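Local coordinates for tartrate dehydrogenase/decarboxylase (Pseudomonas putida, PDB 3FLK), which oxidises tartrate with NAD+ and decarboxylates D-malate oxidatively to pyruvate, using a magnesium or manganese ion in each subunit, at residues S5-A10 and E40-E45; F101-N106 and P277-P282. The protein carries 1 engineered substitution. One frame throughout, in Å; residues are numbered along the deposited sequence.

Interaction 1. Residues S5-A10 and E40-E45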
loop_
_atom_site.group_PDB
_atom_site.type_symbol
_atom_site.label_atom_id
_atom_site.label_comp_id
_atom_site.label_asym_id
_atom_site.label_seq_id
_atom_site.Cartn_x
_atom_site.Cartn_y
_atom_site.Cartn_z
ATOM N N SER A 5 -32.572 21.911 -15.290
ATOM C CA SER A 5 -31.166 21.935 -15.793
ATOM C C SER A 5 -30.164 21.812 -14.651
ATOM O O SER A 5 -30.379 22.355 -13.565
ATOM C CB SER A 5 -30.904 23.222 -16.579
ATOM O OG SER A 5 -29.601 23.227 -17.140
ATOM N N PHE A 6 -29.071 21.096 -14.902
ATOM C CA PHE A 6 -27.990 20.988 -13.926
ATOM C C PHE A 6 -26.818 21.891 -14.297
ATOM O O PHE A 6 -26.367 21.904 -15.447
ATOM C CB PHE A 6 -27.529 19.536 -13.763
ATOM C CG PHE A 6 -28.526 18.655 -13.060
ATOM C CD1 PHE A 6 -28.827 18.850 -11.714
ATOM C CD2 PHE A 6 -29.156 17.622 -13.739
ATOM C CE1 PHE A 6 -29.748 18.038 -11.062
ATOM C CE2 PHE A 6 -30.078 16.799 -13.093
ATOM C CZ PHE A 6 -30.374 17.010 -11.752
ATOM N N ARG A 7 -26.345 22.655 -13.317
ATOM C CA ARG A 7 -25.194 23.532 -13.493
ATOM C C ARG A 7 -23.931 22.819 -13.025
ATOM O O ARG A 7 -23.858 22.349 -11.885
ATOM C CB ARG A 7 -25.373 24.830 -12.703
ATOM C CG ARG A 7 -26.538 25.704 -13.143
ATOM C CD ARG A 7 -26.537 27.011 -12.360
ATOM N NE ARG A 7 -25.481 27.922 -12.809
ATOM C CZ ARG A 7 -24.888 28.831 -12.037
ATOM N NH1 ARG A 7 -25.222 28.956 -10.758
ATOM N NH2 ARG A 7 -23.945 29.614 -12.544
ATOM N N ILE A 8 -22.942 22.745 -13.909
ATOM C CA ILE A 8 -21.701 22.031 -13.625
ATOM C C ILE A 8 -20.524 22.994 -13.534
ATOM O O ILE A 8 -20.265 23.765 -14.462
ATOM C CB ILE A 8 -21.371 20.975 -14.722
ATOM C CG1 ILE A 8 -22.597 20.126 -15.124
ATOM C CG2 ILE A 8 -20.138 20.143 -14.333
ATOM C CD1 ILE A 8 -23.359 19.438 -13.996
ATOM N N ALA A 9 -19.811 22.940 -12.414
ATOM C CA ALA A 9 -18.568 23.681 -12.264
ATOM C C ALA A 9 -17.404 22.823 -12.756
ATOM O O ALA A 9 -17.031 21.838 -12.114
ATOM C CB ALA A 9 -18.366 24.097 -10.816
ATOM N N ALA A 10 -16.857 23.192 -13.912
ATOM C CA ALA A 10 -15.729 22.483 -14.511
ATOM C C ALA A 10 -14.420 23.151 -14.109
ATOM O O ALA A 10 -14.208 24.340 -14.370
ATOM C CB ALA A 10 -15.872 22.434 -16.029
ATOM N N GLU A 40 -25.353 22.563 -18.060
ATOM C CA GLU A 40 -24.672 23.831 -18.296
ATOM C C GLU A 40 -23.317 23.827 -17.599
ATOM O O GLU A 40 -23.237 23.639 -16.384
ATOM C CB GLU A 40 -25.528 25.008 -17.817
ATOM C CG GLU A 40 -25.026 26.374 -18.278
ATOM C CD GLU A 40 -25.977 27.515 -17.935
ATOM O OE1 GLU A 40 -26.786 27.374 -16.988
ATOM O OE2 GLU A 40 -25.905 28.565 -18.615
ATOM N N PHE A 41 -22.259 24.030 -18.380
ATOM C CA PHE A 41 -20.894 24.007 -17.865
ATOM C C PHE A 41 -20.308 25.408 -17.739
ATOM O O PHE A 41 -20.390 26.213 -18.671
ATOM C CB PHE A 41 -19.992 23.151 -18.765
ATOM C CG PHE A 41 -20.376 21.697 -18.810
ATOM C CD1 PHE A 41 -19.808 20.788 -17.926
ATOM C CD2 PHE A 41 -21.301 21.234 -19.745
ATOM C CE1 PHE A 41 -20.161 19.438 -17.963
ATOM C CE2 PHE A 41 -21.658 19.888 -19.791
ATOM C CZ PHE A 41 -21.087 18.989 -18.898
ATOM N N ASP A 42 -19.729 25.690 -16.577
ATOM C CA ASP A 42 -18.929 26.891 -16.369
ATOM C C ASP A 42 -17.522 26.479 -15.953
ATOM O O ASP A 42 -17.350 25.647 -15.057
ATOM C CB ASP A 42 -19.555 27.799 -15.306
ATOM C CG ASP A 42 -20.760 28.572 -15.823
ATOM O OD1 ASP A 42 -20.744 29.012 -16.995
ATOM O OD2 ASP A 42 -21.721 28.755 -15.046
ATOM N N THR A 43 -16.523 27.061 -16.611
ATOM C CA THR A 43 -15.128 26.704 -16.377
ATOM C C THR A 43 -14.437 27.722 -15.470
ATOM O O THR A 43 -14.561 28.932 -15.668
ATOM C CB THR A 43 -14.356 26.542 -17.706
ATOM O OG1 THR A 43 -15.066 25.641 -18.562
ATOM C CG2 THR A 43 -12.953 25.989 -17.462
ATOM N N PHE A 44 -13.719 27.212 -14.474
ATOM C CA PHE A 44 -12.966 28.041 -13.537
ATOM C C PHE A 44 -11.471 27.792 -13.687
ATOM O O PHE A 44 -11.034 26.643 -13.796
ATOM C CB PHE A 44 -13.413 27.772 -12.098
ATOM C CG PHE A 44 -14.847 28.135 -11.829
ATOM C CD1 PHE A 44 -15.190 29.430 -11.456
ATOM C CD2 PHE A 44 -15.855 27.187 -11.955
ATOM C CE1 PHE A 44 -16.513 29.774 -11.205
ATOM C CE2 PHE A 44 -17.184 27.522 -11.710
ATOM C CZ PHE A 44 -17.511 28.818 -11.334
ATOM N N GLU A 45 -10.700 28.878 -13.691
ATOM C CA GLU A 45 -9.257 28.823 -13.923
ATOM C C GLU A 45 -8.459 28.637 -12.635
ATOM O O GLU A 45 -7.265 28.334 -12.676
ATOM C CB GLU A 45 -8.778 30.084 -14.654
ATOM C CG GLU A 45 -9.516 30.390 -15.959
ATOM C CD GLU A 45 -9.320 29.320 -17.020
ATOM O OE1 GLU A 45 -8.165 29.096 -17.441
ATOM O OE2 GLU A 45 -10.328 28.710 -17.443
#

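Interaction 2. Residues F101-N106 and P277-P282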
loop_
_atom_site.group_PDB
_atom_site.type_symbol
_atom_site.label_atom_id
_atom_site.label_comp_id
_atom_site.label_asym_id
_atom_site.label_seq_id
_atom_site.Cartn_x
_atom_site.Cartn_y
_atom_site.Cartn_z
ATOM N N PHE A 101 -17.130 20.663 1.885
ATOM C CA PHE A 101 -18.392 20.210 1.304
ATOM C C PHE A 101 -18.793 18.836 1.837
ATOM O O PHE A 101 -19.715 18.202 1.318
ATOM C CB PHE A 101 -18.344 20.215 -0.232
ATOM C CG PHE A 101 -18.354 21.594 -0.839
ATOM C CD1 PHE A 101 -18.837 22.689 -0.122
ATOM C CD2 PHE A 101 -17.903 21.795 -2.139
ATOM C CE1 PHE A 101 -18.849 23.965 -0.679
ATOM C CE2 PHE A 101 -17.915 23.070 -2.710
ATOM C CZ PHE A 101 -18.390 24.156 -1.976
ATOM N N ASP A 102 -18.090 18.394 2.881
ATOM C CA ASP A 102 -18.361 17.130 3.577
ATOM C C ASP A 102 -18.628 15.962 2.618
ATOM O O ASP A 102 -19.627 15.240 2.743
ATOM C CB ASP A 102 -19.504 17.295 4.587
ATOM C CG ASP A 102 -19.385 16.341 5.766
ATOM O OD1 ASP A 102 -18.249 16.072 6.222
ATOM O OD2 ASP A 102 -20.434 15.863 6.242
ATOM N N GLN A 103 -17.717 15.796 1.663
ATOM C CA GLN A 103 -17.798 14.730 0.675
ATOM C C GLN A 103 -17.139 13.475 1.246
ATOM O O GLN A 103 -16.102 13.032 0.754
ATOM C CB GLN A 103 -17.123 15.172 -0.633
ATOM C CG GLN A 103 -17.790 16.382 -1.294
ATOM C CD GLN A 103 -16.949 17.037 -2.388
ATOM O OE1 GLN A 103 -15.768 16.728 -2.565
ATOM N NE2 GLN A 103 -17.563 17.961 -3.120
ATOM N N TYR A 104 -17.751 12.904 2.283
ATOM C CA TYR A 104 -17.085 11.876 3.097
ATOM C C TYR A 104 -16.912 10.507 2.432
ATOM O O TYR A 104 -16.069 9.714 2.857
ATOM C CB TYR A 104 -17.723 11.758 4.491
ATOM C CG TYR A 104 -19.160 11.280 4.519
ATOM C CD1 TYR A 104 -19.460 9.921 4.579
ATOM C CD2 TYR A 104 -20.219 12.188 4.520
ATOM C CE1 TYR A 104 -20.778 9.474 4.615
ATOM C CE2 TYR A 104 -21.545 11.749 4.561
ATOM C CZ TYR A 104 -21.810 10.391 4.605
ATOM O OH TYR A 104 -23.111 9.938 4.643
ATOM N N VAL A 105 -17.707 10.231 1.401
ATOM C CA VAL A 105 -17.598 8.970 0.669
ATOM C C VAL A 105 -16.835 9.173 -0.637
ATOM O O VAL A 105 -17.274 9.923 -1.510
ATOM C CB VAL A 105 -18.977 8.342 0.335
ATOM C CG1 VAL A 105 -18.797 6.896 -0.074
ATOM C CG2 VAL A 105 -19.922 8.422 1.511
ATOM N N ASN A 106 -15.699 8.496 -0.761
ATOM C CA ASN A 106 -14.938 8.493 -2.006
ATOM C C ASN A 106 -15.063 7.124 -2.670
ATOM O O ASN A 106 -14.429 6.157 -2.244
ATOM C CB ASN A 106 -13.471 8.861 -1.753
ATOM C CG ASN A 106 -12.747 9.320 -3.016
ATOM O OD1 ASN A 106 -13.148 9.003 -4.133
ATOM N ND2 ASN A 106 -11.677 10.080 -2.835
ATOM N N PRO A 277 -22.554 20.406 -3.096
ATOM C CA PRO A 277 -22.243 19.721 -4.354
ATOM C C PRO A 277 -21.189 18.629 -4.176
ATOM O O PRO A 277 -20.231 18.802 -3.414
ATOM C CB PRO A 277 -21.702 20.843 -5.249
ATOM C CG PRO A 277 -21.287 21.925 -4.317
ATOM C CD PRO A 277 -22.216 21.841 -3.154
ATOM N N SER A 278 -21.389 17.506 -4.856
ATOM C CA SER A 278 -20.400 16.439 -4.886
ATOM C C SER A 278 -19.363 16.732 -5.973
ATOM O O SER A 278 -19.590 17.575 -6.846
ATOM C CB SER A 278 -21.076 15.088 -5.117
ATOM O OG SER A 278 -21.891 14.735 -4.010
ATOM N N LEU A 279 -18.227 16.042 -5.905
ATOM C CA LEU A 279 -17.120 16.283 -6.823
ATOM C C LEU A 279 -16.728 15.007 -7.559
ATOM O O LEU A 279 -16.590 13.940 -6.957
ATOM C CB LEU A 279 -15.920 16.875 -6.076
ATOM C CG LEU A 279 -14.689 17.294 -6.890
ATOM C CD1 LEU A 279 -14.029 18.502 -6.262
ATOM C CD2 LEU A 279 -13.693 16.151 -7.025
ATOM N N PHE A 280 -16.542 15.134 -8.868
ATOM C CA PHE A 280 -16.231 13.989 -9.711
ATOM C C PHE A 280 -14.932 14.241 -10.470
ATOM O O PHE A 280 -14.765 15.275 -11.120
ATOM C CB PHE A 280 -17.411 13.672 -10.639
ATOM C CG PHE A 280 -18.687 13.360 -9.894
ATOM C CD1 PHE A 280 -19.040 12.046 -9.610
ATOM C CD2 PHE A 280 -19.518 14.387 -9.445
ATOM C CE1 PHE A 280 -20.211 11.757 -8.903
ATOM C CE2 PHE A 280 -20.685 14.109 -8.740
ATOM C CZ PHE A 280 -21.032 12.793 -8.470
ATOM N N GLU A 281 -14.011 13.287 -10.351
ATOM C CA GLU A 281 -12.641 13.442 -10.820
ATOM C C GLU A 281 -12.021 12.076 -11.105
ATOM O O GLU A 281 -12.478 11.062 -10.572
ATOM C CB GLU A 281 -11.795 14.175 -9.764
ATOM C CG GLU A 281 -11.628 13.393 -8.458
ATOM C CD GLU A 281 -10.571 13.950 -7.522
ATOM O OE1 GLU A 281 -9.627 14.628 -7.980
ATOM O OE2 GLU A 281 -10.686 13.695 -6.306
ATOM N N PRO A 282 -10.979 12.036 -11.955
ATOM C CA PRO A 282 -10.199 10.808 -12.044
ATOM C C PRO A 282 -9.421 10.520 -10.759
ATOM O O PRO A 282 -9.163 11.433 -9.967
ATOM C CB PRO A 282 -9.229 11.085 -13.194
ATOM C CG PRO A 282 -9.188 12.553 -13.344
ATOM C CD PRO A 282 -10.504 13.075 -12.887
HETATM O O HOH W 1 -11.045 11.268 -5.779
#

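Interaction 1. Residues S5-A10 and E40-E45
Ile8 and Phe41 lie opposite each other in two neighbouring parallel strands, the first and last elements of a beta-alpha-beta unit. The helix 17-35 makes the connection. The strand 39-43 is outermost in the sheet of this chain.

Five backbone hydrogen bonds form the ladder. Glu40 N binds Phe6 O, and Ile8 N binds Glu40 O at 2.6 Å. Asp42 N binds Ile8 O at 2.9 Å. Ala10 N to Asp42 O and Phe44 N to Ala10 O continue the zigzag.

The apolar contacts differ between the two faces. CG1 of Ile8 sits over the Phe41 ring, 4.2 Å from its centroid, in a CH-pi contact. With CG1 anti to the carbonyl carbon (chi1 -45°), CG2 falls anti to the backbone N, and both branches meet the ring. CB and CG2 of Ile8 touch its CD1-CE1 side, CB being 3.6 Å from CD1 of Phe41. Phe41 also packs on Ile25 and Leu28 of helix 17-35, and Ile8 on Met308 and Leu312 of helix 299-313. Cutting Ile8 back to an alanine removes CG1, CG2 and CD1, which would probably end the CH-pi contact and leave the ring less firmly held. On the other face, Ala9 CB touches Phe44 CE2 at 3.7 Å.

The charged contacts lie on the Ala9 face. Asp42 OD2 takes a hydrogen bond from Tyr70 OH. Its salt bridge to Arg7 is weak, with NH2 of Arg7 3.5 Å from OD2 of Asp42 and the guanidinium and carboxylate planes 78° apart.

Interaction 2. Residues F101-N106 and P277-P282
Phe101 and Gln103 approach Pro277 and Leu279 without any backbone hydrogen bond between the two segments. The CA atoms of Gln103 and Ser278 are 6.4 Å apart. Residues 101-106 leave helix 94-100 through a Schellman motif, with Asp102 at positive phi. An inverse gamma turn centred on Gln103 follows, and then the strand 105-111. Strand 266-270 lies between that strand and 278-282 in the sheet.

CG of Pro277 sits over one face of the Phe101 ring, offset toward its rim. This is a CH-pi contact, 4.2 Å from CG to the ring centroid. The Gln103 side chain runs extended beyond CG (chi2 166°), which carries its amide to the backbone carbonyl of Pro277. There NE2 of Gln103 donates to O of Pro277 at 2.8 Å, and the acceptor lies close to the amide plane. The other amide atom, OE1 of Gln103, comes to 3.5 Å from CB of Leu279.

Farther along, a water joins ND2 of Asn106, at 3.2 Å, to OE2 of Glu281, at 2.5 Å. OE2 also forms a salt bridge with Arg98, a residue of the oxalate pocket. OE1 of Glu281 accepts a hydrogen bond from N7N of the bound NADH.

Besides the CH-pi contact of proline on phenylalanine, the single bond from Gln103 to Pro277 O sets the turn of the amide. The cost is that the buried OE1 faces an apolar CB and has no polar partner in the model.

Overall arrangement
Both interactions belong to the same large sheet, with centres about 16 Å apart and nearest atoms about 7 Å apart, so they do not touch. Interaction 1 lies at the margin and is partly buried. It is a regular pairing of adjacent strands, with a full backbone ladder and a weak salt bridge between partly exposed side chains. Interaction 2 lies near the centre of the chain, and all its touching residues are buried. It relies on side chains and a water, and it alone reaches the NADH pocket. Helix 299-313 covers residues of both, taking Ile8 from interaction 1 and Ser278, which touches Phe311, from interaction 2.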